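Local structure of transcription termination factor FttA (Methanosarcina mazei, 2XR1) at residues Thr187-Cys192 against Arg197-Leu202; Thr353-Tyr358 against Thr605-Glu610; Ala381-Ala386 against Val537-Asp542; Ser584-Leu589 against Cys613-Ser618; Ser618-Tyr621 against Glu627-Ala630. The protein probably terminates transcription genome-wide as a homodimeric, two-zinc nuclease that cleaves nascent RNA where it leaves RNA polymerase and then degrades it from the 5' end. All blocks are in the same frame, centred on the assembly; numbering follows the deposited sequence.

Interaction 1. Residues Thr187-Cys192 against Arg197-Leu202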
# COMPACT_ATOMS: atom_id res chain seq x y z
N THR B 187 -4.73 -1.57 4.34
CA THR B 187 -4.83 -1.08 2.96
C THR B 187 -6.23 -1.40 2.49
O THR B 187 -6.74 -2.46 2.79
CB THR B 187 -3.83 -1.76 2.00
OG1 THR B 187 -2.49 -1.59 2.47
CG2 THR B 187 -3.91 -1.15 0.59
N ALA B 188 -6.85 -0.47 1.76
CA ALA B 188 -8.21 -0.67 1.23
C ALA B 188 -8.13 -1.09 -0.23
O ALA B 188 -7.43 -0.45 -1.03
CB ALA B 188 -9.06 0.61 1.38
N LEU B 189 -8.84 -2.15 -0.59
CA LEU B 189 -8.83 -2.58 -1.95
C LEU B 189 -10.20 -2.50 -2.63
O LEU B 189 -10.33 -2.85 -3.80
CB LEU B 189 -8.33 -3.99 -2.01
CG LEU B 189 -6.92 -4.18 -1.45
CD1 LEU B 189 -6.65 -5.67 -1.29
CD2 LEU B 189 -5.87 -3.54 -2.33
N GLY B 190 -11.21 -2.07 -1.90
CA GLY B 190 -12.53 -1.81 -2.42
C GLY B 190 -13.46 -1.62 -1.24
O GLY B 190 -13.17 -2.12 -0.18
N GLY B 191 -14.57 -0.93 -1.42
CA GLY B 191 -15.53 -0.74 -0.35
C GLY B 191 -15.39 0.60 0.37
O GLY B 191 -15.93 0.79 1.47
N CYS B 192 -14.70 1.54 -0.27
CA CYS B 192 -14.42 2.83 0.34
C CYS B 192 -15.03 3.93 -0.50
O CYS B 192 -14.81 4.01 -1.71
CB CYS B 192 -12.91 3.01 0.56
SG CYS B 192 -12.28 1.82 1.85
N ARG B 197 -17.97 -4.25 -3.30
CA ARG B 197 -16.64 -4.81 -3.41
C ARG B 197 -15.71 -4.51 -2.24
O ARG B 197 -14.55 -4.22 -2.44
CB ARG B 197 -16.00 -4.46 -4.74
CG ARG B 197 -15.92 -2.97 -5.05
CD ARG B 197 -14.93 -2.65 -6.18
NE ARG B 197 -14.72 -1.23 -6.25
CZ ARG B 197 -13.98 -0.61 -7.14
NH1 ARG B 197 -13.33 -1.30 -8.07
NH2 ARG B 197 -13.90 0.72 -7.11
N SER B 198 -16.26 -4.61 -1.04
CA SER B 198 -15.52 -4.59 0.18
C SER B 198 -14.40 -5.59 0.09
O SER B 198 -14.59 -6.74 -0.37
CB SER B 198 -16.42 -4.97 1.35
OG SER B 198 -17.31 -3.91 1.76
N CYS B 199 -13.23 -5.14 0.57
CA CYS B 199 -12.02 -5.94 0.55
C CYS B 199 -10.90 -5.11 1.21
O CYS B 199 -10.61 -4.01 0.75
CB CYS B 199 -11.64 -6.29 -0.89
SG CYS B 199 -10.20 -7.38 -1.00
N PHE B 200 -10.32 -5.60 2.30
CA PHE B 200 -9.37 -4.83 3.09
C PHE B 200 -8.18 -5.71 3.43
O PHE B 200 -8.28 -6.93 3.61
CB PHE B 200 -10.05 -4.34 4.38
CG PHE B 200 -11.09 -3.32 4.14
CD1 PHE B 200 -10.76 -1.94 4.12
CD2 PHE B 200 -12.38 -3.69 3.88
CE1 PHE B 200 -11.72 -0.98 3.86
CE2 PHE B 200 -13.36 -2.71 3.60
CZ PHE B 200 -13.03 -1.35 3.59
N LEU B 201 -7.02 -5.11 3.54
CA LEU B 201 -5.84 -5.89 3.93
C LEU B 201 -5.37 -5.38 5.26
O LEU B 201 -5.13 -4.22 5.36
CB LEU B 201 -4.74 -5.76 2.91
CG LEU B 201 -3.60 -6.74 3.13
CD1 LEU B 201 -4.04 -8.11 2.72
CD2 LEU B 201 -2.26 -6.22 2.39
N LEU B 202 -5.30 -6.24 6.28
CA LEU B 202 -4.70 -5.91 7.56
C LEU B 202 -3.35 -6.57 7.55
O LEU B 202 -3.26 -7.73 7.22
CB LEU B 202 -5.54 -6.47 8.70
CG LEU B 202 -5.00 -6.54 10.12
CD1 LEU B 202 -4.68 -5.16 10.72
CD2 LEU B 202 -6.06 -7.30 10.94

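Interaction 2. Residues Thr353-Tyr358 against Thr605-Glu610. With ZN (zinc ion), chain F; ZN (zinc ion), chain E.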
# COMPACT_ATOMS: atom_id res chain seq x y z
N THR B 353 -16.03 -3.90 11.65
CA THR B 353 -17.41 -4.16 12.03
C THR B 353 -18.11 -5.00 11.01
O THR B 353 -19.05 -5.70 11.36
CB THR B 353 -18.27 -2.86 12.20
OG1 THR B 353 -18.29 -2.18 10.96
CG2 THR B 353 -17.70 -1.93 13.27
N GLY B 354 -17.68 -4.95 9.76
CA GLY B 354 -18.52 -5.48 8.66
C GLY B 354 -19.81 -4.66 8.68
O GLY B 354 -19.81 -3.51 9.17
N ASP B 355 -20.89 -5.24 8.15
CA ASP B 355 -22.20 -4.63 8.20
C ASP B 355 -22.80 -5.01 9.57
O ASP B 355 -22.62 -6.14 10.03
CB ASP B 355 -23.06 -5.14 7.05
CG ASP B 355 -22.55 -4.68 5.64
OD1 ASP B 355 -21.57 -3.88 5.65
OD2 ASP B 355 -23.12 -5.10 4.57
N TYR B 356 -23.45 -4.07 10.26
CA TYR B 356 -24.00 -4.35 11.55
C TYR B 356 -25.23 -3.55 11.86
O TYR B 356 -25.46 -2.52 11.23
CB TYR B 356 -22.98 -4.07 12.63
CG TYR B 356 -22.55 -2.64 12.80
CD1 TYR B 356 -21.47 -2.13 12.07
CD2 TYR B 356 -23.14 -1.83 13.76
CE1 TYR B 356 -21.04 -0.82 12.26
CE2 TYR B 356 -22.72 -0.53 13.99
CZ TYR B 356 -21.68 -0.02 13.23
OH TYR B 356 -21.25 1.26 13.44
N LYS B 357 -26.00 -4.00 12.85
CA LYS B 357 -27.13 -3.26 13.36
C LYS B 357 -27.15 -3.24 14.88
O LYS B 357 -27.42 -4.24 15.54
CB LYS B 357 -28.45 -3.85 12.84
CG LYS B 357 -29.66 -3.00 13.20
CD LYS B 357 -30.76 -3.04 12.12
CE LYS B 357 -32.04 -2.25 12.47
NZ LYS B 357 -31.92 -0.78 12.23
N TYR B 358 -26.92 -2.04 15.42
CA TYR B 358 -26.90 -1.81 16.85
C TYR B 358 -28.27 -1.62 17.38
O TYR B 358 -28.60 -0.56 17.82
CB TYR B 358 -26.03 -0.59 17.16
CG TYR B 358 -25.66 -0.41 18.61
CD1 TYR B 358 -25.28 -1.48 19.39
CD2 TYR B 358 -25.65 0.86 19.19
CE1 TYR B 358 -24.96 -1.31 20.70
CE2 TYR B 358 -25.30 1.04 20.50
CZ TYR B 358 -24.96 -0.06 21.25
OH TYR B 358 -24.59 0.05 22.54
N THR B 605 -14.09 5.00 8.32
CA THR B 605 -15.40 4.65 7.80
C THR B 605 -15.34 4.14 6.36
O THR B 605 -14.46 4.46 5.64
CB THR B 605 -16.36 5.84 7.94
OG1 THR B 605 -15.83 6.95 7.21
CG2 THR B 605 -16.51 6.22 9.38
N GLU B 606 -16.29 3.33 5.98
CA GLU B 606 -16.33 2.65 4.72
C GLU B 606 -17.75 2.17 4.46
O GLU B 606 -18.64 2.42 5.26
CB GLU B 606 -15.34 1.46 4.70
CG GLU B 606 -15.36 0.56 5.91
CD GLU B 606 -16.19 -0.74 5.78
OE1 GLU B 606 -16.34 -1.34 4.67
OE2 GLU B 606 -16.67 -1.22 6.85
N HIS B 607 -17.98 1.55 3.31
CA HIS B 607 -19.30 0.96 2.99
C HIS B 607 -20.42 1.99 3.13
O HIS B 607 -21.33 1.85 3.93
CB HIS B 607 -19.53 -0.23 3.88
CG HIS B 607 -20.60 -1.14 3.41
ND1 HIS B 607 -21.93 -0.84 3.54
CD2 HIS B 607 -20.55 -2.41 2.92
CE1 HIS B 607 -22.66 -1.86 3.11
NE2 HIS B 607 -21.84 -2.83 2.73
N GLY B 608 -20.32 3.03 2.32
CA GLY B 608 -21.37 4.02 2.17
C GLY B 608 -21.07 4.79 0.91
O GLY B 608 -19.97 4.69 0.38
N ASP B 609 -22.02 5.56 0.39
CA ASP B 609 -21.66 6.43 -0.70
C ASP B 609 -20.74 7.52 -0.14
O ASP B 609 -20.66 7.69 1.07
CB ASP B 609 -22.89 6.95 -1.43
CG ASP B 609 -23.81 7.81 -0.55
OD1 ASP B 609 -23.33 8.66 0.27
OD2 ASP B 609 -25.06 7.66 -0.74
N GLU B 610 -20.01 8.21 -1.01
CA GLU B 610 -18.97 9.13 -0.56
C GLU B 610 -19.41 10.06 0.56
O GLU B 610 -18.78 10.07 1.61
CB GLU B 610 -18.44 9.99 -1.71
CG GLU B 610 -17.19 10.75 -1.33
CD GLU B 610 -16.58 11.50 -2.48
OE1 GLU B 610 -17.30 11.73 -3.51
OE2 GLU B 610 -15.39 11.86 -2.33
ZN ZN F . -22.54 -4.87 2.56
ZN ZN E . -24.49 -6.93 4.10

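Interaction 3. Residues Ala381-Ala386 against Val537-Asp542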
# COMPACT_ATOMS: atom_id res chain seq x y z
N ALA B 381 -20.72 2.58 7.08
CA ALA B 381 -21.33 3.90 7.10
C ALA B 381 -22.55 4.02 6.16
O ALA B 381 -22.79 5.07 5.63
CB ALA B 381 -20.27 4.98 6.77
N THR B 382 -23.32 2.96 5.96
CA THR B 382 -24.37 2.90 4.91
C THR B 382 -25.41 3.94 5.12
O THR B 382 -25.79 4.65 4.19
CB THR B 382 -25.08 1.56 4.84
OG1 THR B 382 -24.11 0.52 4.84
CG2 THR B 382 -25.92 1.45 3.57
N TYR B 383 -25.87 4.07 6.36
CA TYR B 383 -26.77 5.15 6.72
C TYR B 383 -26.01 6.28 7.43
O TYR B 383 -26.50 6.90 8.39
CB TYR B 383 -27.92 4.60 7.56
CG TYR B 383 -28.91 3.77 6.76
CD1 TYR B 383 -28.59 2.52 6.31
CD2 TYR B 383 -30.15 4.25 6.45
CE1 TYR B 383 -29.46 1.77 5.58
CE2 TYR B 383 -31.03 3.51 5.72
CZ TYR B 383 -30.69 2.26 5.29
OH TYR B 383 -31.59 1.53 4.58
N GLY B 384 -24.84 6.59 6.93
CA GLY B 384 -23.96 7.47 7.65
C GLY B 384 -24.26 8.95 7.48
O GLY B 384 -23.73 9.76 8.21
N ASN B 385 -25.11 9.28 6.51
CA ASN B 385 -25.49 10.65 6.28
C ASN B 385 -26.22 11.29 7.48
O ASN B 385 -27.01 10.65 8.15
CB ASN B 385 -26.38 10.70 5.05
CG ASN B 385 -25.59 10.96 3.77
OD1 ASN B 385 -25.03 12.05 3.59
ND2 ASN B 385 -25.58 9.98 2.87
N ALA B 386 -25.96 12.57 7.73
CA ALA B 386 -26.65 13.31 8.82
C ALA B 386 -28.15 13.02 8.85
O ALA B 386 -28.78 13.02 9.89
CB ALA B 386 -26.38 14.82 8.68
N VAL B 537 -37.91 -1.95 0.75
CA VAL B 537 -37.82 -2.21 2.18
C VAL B 537 -36.44 -1.91 2.74
O VAL B 537 -36.22 -2.05 3.93
CB VAL B 537 -38.15 -3.64 2.52
CG1 VAL B 537 -39.58 -3.99 2.08
CG2 VAL B 537 -37.15 -4.53 1.90
N GLY B 538 -35.53 -1.49 1.89
CA GLY B 538 -34.21 -1.07 2.35
C GLY B 538 -33.56 -0.15 1.32
O GLY B 538 -34.07 -0.04 0.20
N TYR B 539 -32.41 0.43 1.65
CA TYR B 539 -31.72 1.30 0.69
C TYR B 539 -31.42 0.58 -0.62
O TYR B 539 -31.26 -0.65 -0.66
CB TYR B 539 -30.40 1.87 1.26
CG TYR B 539 -29.25 0.90 1.18
CD1 TYR B 539 -29.15 -0.15 2.07
CD2 TYR B 539 -28.29 1.03 0.21
CE1 TYR B 539 -28.12 -1.07 1.99
CE2 TYR B 539 -27.21 0.13 0.12
CZ TYR B 539 -27.14 -0.94 1.00
OH TYR B 539 -26.09 -1.84 0.93
N GLN B 540 -31.35 1.37 -1.69
CA GLN B 540 -30.96 0.94 -3.02
C GLN B 540 -29.72 1.75 -3.37
O GLN B 540 -29.75 2.96 -3.30
CB GLN B 540 -32.05 1.27 -4.02
CG GLN B 540 -33.46 0.87 -3.60
CD GLN B 540 -33.69 -0.60 -3.73
OE1 GLN B 540 -33.41 -1.19 -4.77
NE2 GLN B 540 -34.18 -1.21 -2.66
N ALA B 541 -28.63 1.08 -3.73
CA ALA B 541 -27.35 1.73 -3.93
C ALA B 541 -27.32 2.50 -5.25
O ALA B 541 -28.09 2.20 -6.15
CB ALA B 541 -26.26 0.72 -3.92
N ASP B 542 -26.43 3.49 -5.34
CA ASP B 542 -26.09 4.15 -6.58
C ASP B 542 -25.94 3.17 -7.73
O ASP B 542 -25.30 2.12 -7.58
CB ASP B 542 -24.74 4.86 -6.44
CG ASP B 542 -24.79 6.12 -5.56
OD1 ASP B 542 -25.90 6.58 -5.17
OD2 ASP B 542 -23.68 6.65 -5.27

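Interaction 4. Residues Ser584-Leu589 against Cys613-Ser618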
# COMPACT_ATOMS: atom_id res chain seq x y z
N SER B 584 -27.64 -0.43 10.87
CA SER B 584 -27.77 0.63 11.81
C SER B 584 -28.08 1.90 11.06
O SER B 584 -27.41 2.21 10.11
CB SER B 584 -26.44 0.82 12.54
OG SER B 584 -26.21 -0.22 13.43
N ASP B 585 -29.08 2.65 11.50
CA ASP B 585 -29.33 3.96 10.92
C ASP B 585 -28.28 4.96 11.46
O ASP B 585 -27.34 4.56 12.14
CB ASP B 585 -30.77 4.42 11.18
CG ASP B 585 -31.03 4.92 12.62
OD1 ASP B 585 -30.12 4.81 13.48
OD2 ASP B 585 -32.16 5.44 12.88
N ARG B 586 -28.44 6.24 11.13
CA ARG B 586 -27.45 7.24 11.53
C ARG B 586 -27.29 7.29 13.04
O ARG B 586 -26.20 7.22 13.54
CB ARG B 586 -27.81 8.61 10.95
CG ARG B 586 -27.16 9.77 11.64
CD ARG B 586 -25.70 9.98 11.22
NE ARG B 586 -25.27 11.25 11.79
CZ ARG B 586 -24.28 12.01 11.35
NH1 ARG B 586 -23.54 11.68 10.30
NH2 ARG B 586 -24.04 13.15 11.98
N ARG B 587 -28.40 7.37 13.77
CA ARG B 587 -28.38 7.36 15.22
C ARG B 587 -27.61 6.13 15.76
O ARG B 587 -26.75 6.21 16.61
CB ARG B 587 -29.79 7.36 15.79
CG ARG B 587 -29.85 7.87 17.23
CD ARG B 587 -31.21 7.61 17.90
NE ARG B 587 -31.25 6.27 18.51
CZ ARG B 587 -31.89 5.20 18.01
NH1 ARG B 587 -32.61 5.29 16.87
NH2 ARG B 587 -31.84 4.04 18.66
N GLN B 588 -27.91 4.97 15.20
CA GLN B 588 -27.35 3.73 15.70
C GLN B 588 -25.87 3.61 15.43
O GLN B 588 -25.14 3.03 16.24
CB GLN B 588 -28.14 2.55 15.13
CG GLN B 588 -29.47 2.42 15.85
CD GLN B 588 -30.55 1.73 15.03
OE1 GLN B 588 -30.32 1.33 13.87
NE2 GLN B 588 -31.74 1.59 15.62
N LEU B 589 -25.42 4.13 14.28
CA LEU B 589 -24.00 4.16 13.98
C LEU B 589 -23.29 4.98 15.06
O LEU B 589 -22.27 4.56 15.62
CB LEU B 589 -23.76 4.76 12.60
CG LEU B 589 -24.23 3.82 11.46
CD1 LEU B 589 -24.33 4.50 10.09
CD2 LEU B 589 -23.30 2.63 11.40
N CYS B 613 -19.81 8.38 4.03
CA CYS B 613 -18.60 8.02 4.81
C CYS B 613 -17.99 9.24 5.42
O CYS B 613 -17.62 9.24 6.56
CB CYS B 613 -17.56 7.31 3.94
SG CYS B 613 -18.10 5.64 3.29
N VAL B 614 -17.90 10.30 4.65
CA VAL B 614 -17.28 11.54 5.09
C VAL B 614 -18.13 12.26 6.16
O VAL B 614 -17.59 12.81 7.13
CB VAL B 614 -16.99 12.46 3.83
CG1 VAL B 614 -16.55 13.87 4.22
CG2 VAL B 614 -15.94 11.76 2.90
N ASP B 615 -19.44 12.22 6.01
CA ASP B 615 -20.35 12.82 6.99
C ASP B 615 -20.26 12.10 8.33
O ASP B 615 -20.11 12.71 9.37
CB ASP B 615 -21.80 12.73 6.49
CG ASP B 615 -22.74 13.72 7.18
OD1 ASP B 615 -22.58 14.03 8.42
OD2 ASP B 615 -23.68 14.18 6.45
N LEU B 616 -20.35 10.79 8.30
CA LEU B 616 -20.25 10.04 9.51
C LEU B 616 -18.88 10.26 10.17
O LEU B 616 -18.81 10.45 11.39
CB LEU B 616 -20.50 8.55 9.24
CG LEU B 616 -20.52 7.70 10.49
CD1 LEU B 616 -21.68 8.08 11.40
CD2 LEU B 616 -20.56 6.22 10.15
N ALA B 617 -17.80 10.23 9.40
CA ALA B 617 -16.48 10.39 10.00
C ALA B 617 -16.40 11.69 10.79
O ALA B 617 -16.13 11.66 11.98
CB ALA B 617 -15.37 10.30 8.98
N SER B 618 -16.66 12.82 10.12
CA SER B 618 -16.50 14.12 10.76
C SER B 618 -17.51 14.30 11.86
O SER B 618 -17.21 14.98 12.83
CB SER B 618 -16.56 15.29 9.77
OG SER B 618 -17.73 15.30 9.04

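Interaction 5. Residues Ser618-Tyr621 against Glu627-Ala630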
# COMPACT_ATOMS: atom_id res chain seq x y z
N SER B 618 -16.66 12.82 10.12
CA SER B 618 -16.50 14.12 10.76
C SER B 618 -17.51 14.30 11.86
O SER B 618 -17.21 14.98 12.83
CB SER B 618 -16.56 15.29 9.77
OG SER B 618 -17.73 15.30 9.04
N SER B 619 -18.67 13.67 11.75
CA SER B 619 -19.60 13.70 12.88
C SER B 619 -19.00 13.06 14.14
O SER B 619 -19.12 13.65 15.22
CB SER B 619 -20.93 13.11 12.50
OG SER B 619 -21.52 13.98 11.57
N VAL B 620 -18.34 11.92 13.99
CA VAL B 620 -17.75 11.24 15.12
C VAL B 620 -16.59 12.05 15.70
O VAL B 620 -16.47 12.18 16.92
CB VAL B 620 -17.26 9.81 14.78
CG1 VAL B 620 -16.54 9.22 15.97
CG2 VAL B 620 -18.40 8.93 14.42
N TYR B 621 -15.77 12.65 14.86
CA TYR B 621 -14.72 13.56 15.40
C TYR B 621 -15.34 14.67 16.20
O TYR B 621 -14.85 14.96 17.26
CB TYR B 621 -13.92 14.21 14.27
CG TYR B 621 -12.42 14.38 14.45
CD1 TYR B 621 -11.88 14.79 15.66
CD2 TYR B 621 -11.55 14.16 13.36
CE1 TYR B 621 -10.48 14.96 15.81
CE2 TYR B 621 -10.17 14.33 13.47
CZ TYR B 621 -9.63 14.73 14.71
OH TYR B 621 -8.27 14.91 14.85
N GLU B 627 -10.64 10.79 16.94
CA GLU B 627 -10.10 11.05 15.59
C GLU B 627 -10.62 10.06 14.55
O GLU B 627 -10.35 8.85 14.62
CB GLU B 627 -8.60 10.98 15.61
CG GLU B 627 -7.96 11.39 14.31
CD GLU B 627 -6.45 11.36 14.40
OE1 GLU B 627 -5.86 12.20 15.13
OE2 GLU B 627 -5.84 10.46 13.75
N THR B 628 -11.38 10.56 13.57
CA THR B 628 -11.93 9.64 12.57
C THR B 628 -11.95 10.22 11.16
O THR B 628 -12.12 11.42 10.97
CB THR B 628 -13.31 9.08 12.98
OG1 THR B 628 -14.32 9.55 12.09
CG2 THR B 628 -13.67 9.42 14.43
N ARG B 629 -11.82 9.36 10.17
CA ARG B 629 -11.63 9.74 8.79
C ARG B 629 -12.08 8.64 7.81
O ARG B 629 -11.91 7.44 8.10
CB ARG B 629 -10.16 10.00 8.57
CG ARG B 629 -9.75 10.04 7.11
CD ARG B 629 -8.42 10.85 6.87
NE ARG B 629 -7.22 10.18 7.41
CZ ARG B 629 -6.65 9.08 6.90
NH1 ARG B 629 -7.17 8.47 5.82
NH2 ARG B 629 -5.55 8.59 7.48
N ALA B 630 -12.62 9.04 6.65
CA ALA B 630 -13.10 8.09 5.64
C ALA B 630 -11.96 7.51 4.84
O ALA B 630 -11.04 8.23 4.42
CB ALA B 630 -14.07 8.74 4.72

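Interaction 1. Residues Thr187-Cys192 against Arg197-Leu202
Thr187 faces Leu201 as a hydrogen-bonded antiparallel pair: Thr187 N gives to Leu201 O at 2.9 Å, and Leu201 N returns a bond to Thr187 O. The beta-branched Thr187 and the bulky Leu201 lie on the same face of the sheet, while Thr187 OG1 turns to Thr636 on the adjoining edge strand 636-638. Ala188 is the next, non-hydrogen-bonded pair, with Phe200 on the other face. Its small methyl lets the Phe200 ring come close at an oblique angle, Ala188 CB being 4.0 Å from Phe200 CE1. Leu189 N donates to Cys199 O at 2.9 Å, and its isobutyl group packs beside the Cys199 sulfur, which swings to it by standing opposite the backbone N (chi1 -176°). These strands, 185-190 and 199-203, form a beta hairpin near one end of a mixed sheet of the metallo-beta-lactamase fold, between strands 208-211 and 636-638. Pairing loosens at Gly190, where the bond from Cys199 N to Gly190 O, 3.1 Å, is weak. The carbonyl of Arg197 crowds the site where a CB would project, so glycine suits the place. Gly191 follows with a positive phi (98°) that glycine tolerates readily; its bare CA comes 3.9 Å from Ser198 CA, and its carbonyl O meets the edge of the Phe200 ring. Cys192 ends the segment by bringing a polarisable sulfur to the same ring: SG stands 4.6 Å from the Phe200 centroid, approaching obliquely near CE1 and CZ.

Interaction 2. Residues Thr353-Tyr358 against Thr605-Glu610
Asp355 sets its carboxylate carbon opposite its own carbonyl carbon (chi1 -67°), while His607 extends its ring away from its backbone N (chi1 -163°), and the two side chains thereby converge almost at right angles on a zinc ion. Asp355 OD2 binds this zinc at 2.1 Å and His607 NE2 binds it at 2.2 Å. The same carboxylate oxygen also holds the second zinc, 2.3 Å from Asp355 OD2, so a single atom bridges the pair. This is the dinuclear centre of the metallo-beta-lactamase fold, built from loops at strand ends. Asp249 and His250 complete the zinc shared with His607; His245, His247 and His332 complete the other. An aspartate suits the bridge because its short arm holds a carboxylate oxygen close enough to serve both metals, and a histidine offers a ring nitrogen to one. The remaining oxygen, Asp355 OD1, lies above one face of the imidazole; no hydrogen is shared with His607 NE2, consistent with both groups being drawn in by their common zinc. Carboxylate and ring planes stand 75° apart. The other ring nitrogen, His607 ND1, is hydrogen-bonded to Thr382 OG1, a second-shell bond that, together with the zinc on NE2, holds the imidazole in its rotation.

Interaction 3. Residues Ala381-Ala386 against Val537-Asp542
Thr382 drives its methyl group straight onto the face of the Tyr539 ring: CG2 sits 3.7 Å from the ring centroid and only 11° off the normal, a CH-pi contact centred on the aromatic system. The methyl gets there because it stands opposite the Thr382 backbone N, which leaves OG1 to bond with Glu380 and with zinc-binding His607. Threonine therefore suits the spot twice, giving an apolar branch to the tyrosine and a polar one to the zinc site's second shell. Tyr383, next along a type I turn, reaches past with its hydroxyl. Its ring plane is nearly perpendicular to that of Tyr539 (84°), but with centroids 6.0 Å apart the pair is oblique, CE1 of Tyr383 lying 4.0 Å from CD1 of Tyr539. The phenol oxygen meets the edge of the Tyr539 ring and accepts a bent hydrogen bond from Tyr539 N at 3.2 Å. Asp578 also bonds this hydroxyl. Residues 381-386 follow a strand of the metallo-beta-lactamase domain and 537-542 belong to the beta-CASP region, so the contact spans the interface of the two. The chemistry is consistent with one hydroxyl from the metallo-beta-lactamase side joining a backbone N-H and an acid of the beta-CASP region.

Interaction 4. Residues Ser584-Leu589 against Cys613-Ser618
Arg586 and Asp615 form a salt bridge between two helices, 586-594 and 610-624, which are joined in sequence by strand 602-606 and pack against the metallo-beta-lactamase sheet to which that strand belongs. Arg586 NH1 donates to Asp615 OD1 at 3.2 Å, but the bond is bent (135°). The carboxylate oxygen is met from above its plane, and the guanidinium and carboxylate planes stand 82° apart, so this is a single-point contact without the flat two-toothed pairing an arginine can make. Other partners share the load. Arg586 NH1 also reaches the Gly384 carbonyl and NH2 reaches Ser619 OG, while Asp615 OD2 takes the Ala386 N-H. A long, many-handed arginine suits such a junction, its chain bent at chi2 (79°). Beside the salt bridge, Leu589 and Leu616 cross at about a right angle, Leu589 CB lying 4.1 Å from Leu616 CD1; branched aliphatic groups fill the buried side of the helix pair. The start of helix 586-594 is closed by a capping box: Gln588 N gives to Asp585 OD1 at 2.8 Å, and Asp585 N gives to Gln588 OE1 at 3.0 Å. Asp585 OD2 also accepts from Gln390 N, and Gln588 OE1 from Lys357 NZ. On the second helix, Val614 O accepts from both Ser618 N and Ser618 OG, which reach it from opposite faces of the carbonyl plane.

Interaction 5. Residues Ser618-Tyr621 against Glu627-Ala630
Tyr621 and Glu627 make the CH-pi part of this contact. The CA of Glu627 stands over the centre of the Tyr621 ring, 3.8 Å from the centroid and 9° off its normal, so the backbone at Glu627 is laid against the face of the phenol. The two side chains then run side by side in the same direction, and Tyr621 OH comes 3.6 Å from Glu627 CG, touching the aliphatic part of the glutamate. With its CG opposite the backbone N (chi1 -173°) and the chain extended beyond it, Glu627 carries its carboxylate past the ring, where OE2 forms a salt bridge with Arg602. A tyrosine suits this exposed place, since one face packs on carbon and its polar hydroxyl is tolerated near solvent. The elements joined here are the last two of a beta-alpha-beta unit: strand 602-606, helix 610-624 and strand 627-630, the two strands lying parallel and adjacent, with 627-630 at the edge of its sheet. Apolar packing comes from Val620 and Thr628, whose side chains cross at about a right angle between helix and strand. Val620 CB lies 3.6 Å from Thr628 CG2, and Val620 CG1 also touches that methyl, a meeting of two beta-branched residues on the buried side. The polar branch of Thr628 is occupied too: OG1 bonds to the carbonyl of Ala617, one turn back along the helix. At the ring's other end, Tyr621 CD2 rests 3.6 Å from Thr628 N, approaching the backbone obliquely.

Interactions 1 and 2 are wholly buried, one held by backbone bonds of a hairpin, the other by zinc; they meet where Gly191 O bonds to His607 N. Interaction 3 lies close by, its Thr382 bonded to His607, but it is partly buried and mixes CH-pi packing with one hydrogen bond across the boundary with the beta-CASP region. Interactions 4 and 5 lie farther from the chain's centre, share Ser618 and both use helix 610-624. Charge and capping dominate the former, aromatic and aliphatic packing at an exposed rim the latter. Gly384 and Ala386 bonds tie interaction 3 to interaction 4, and strand 602-606 links interactions 2 and 5.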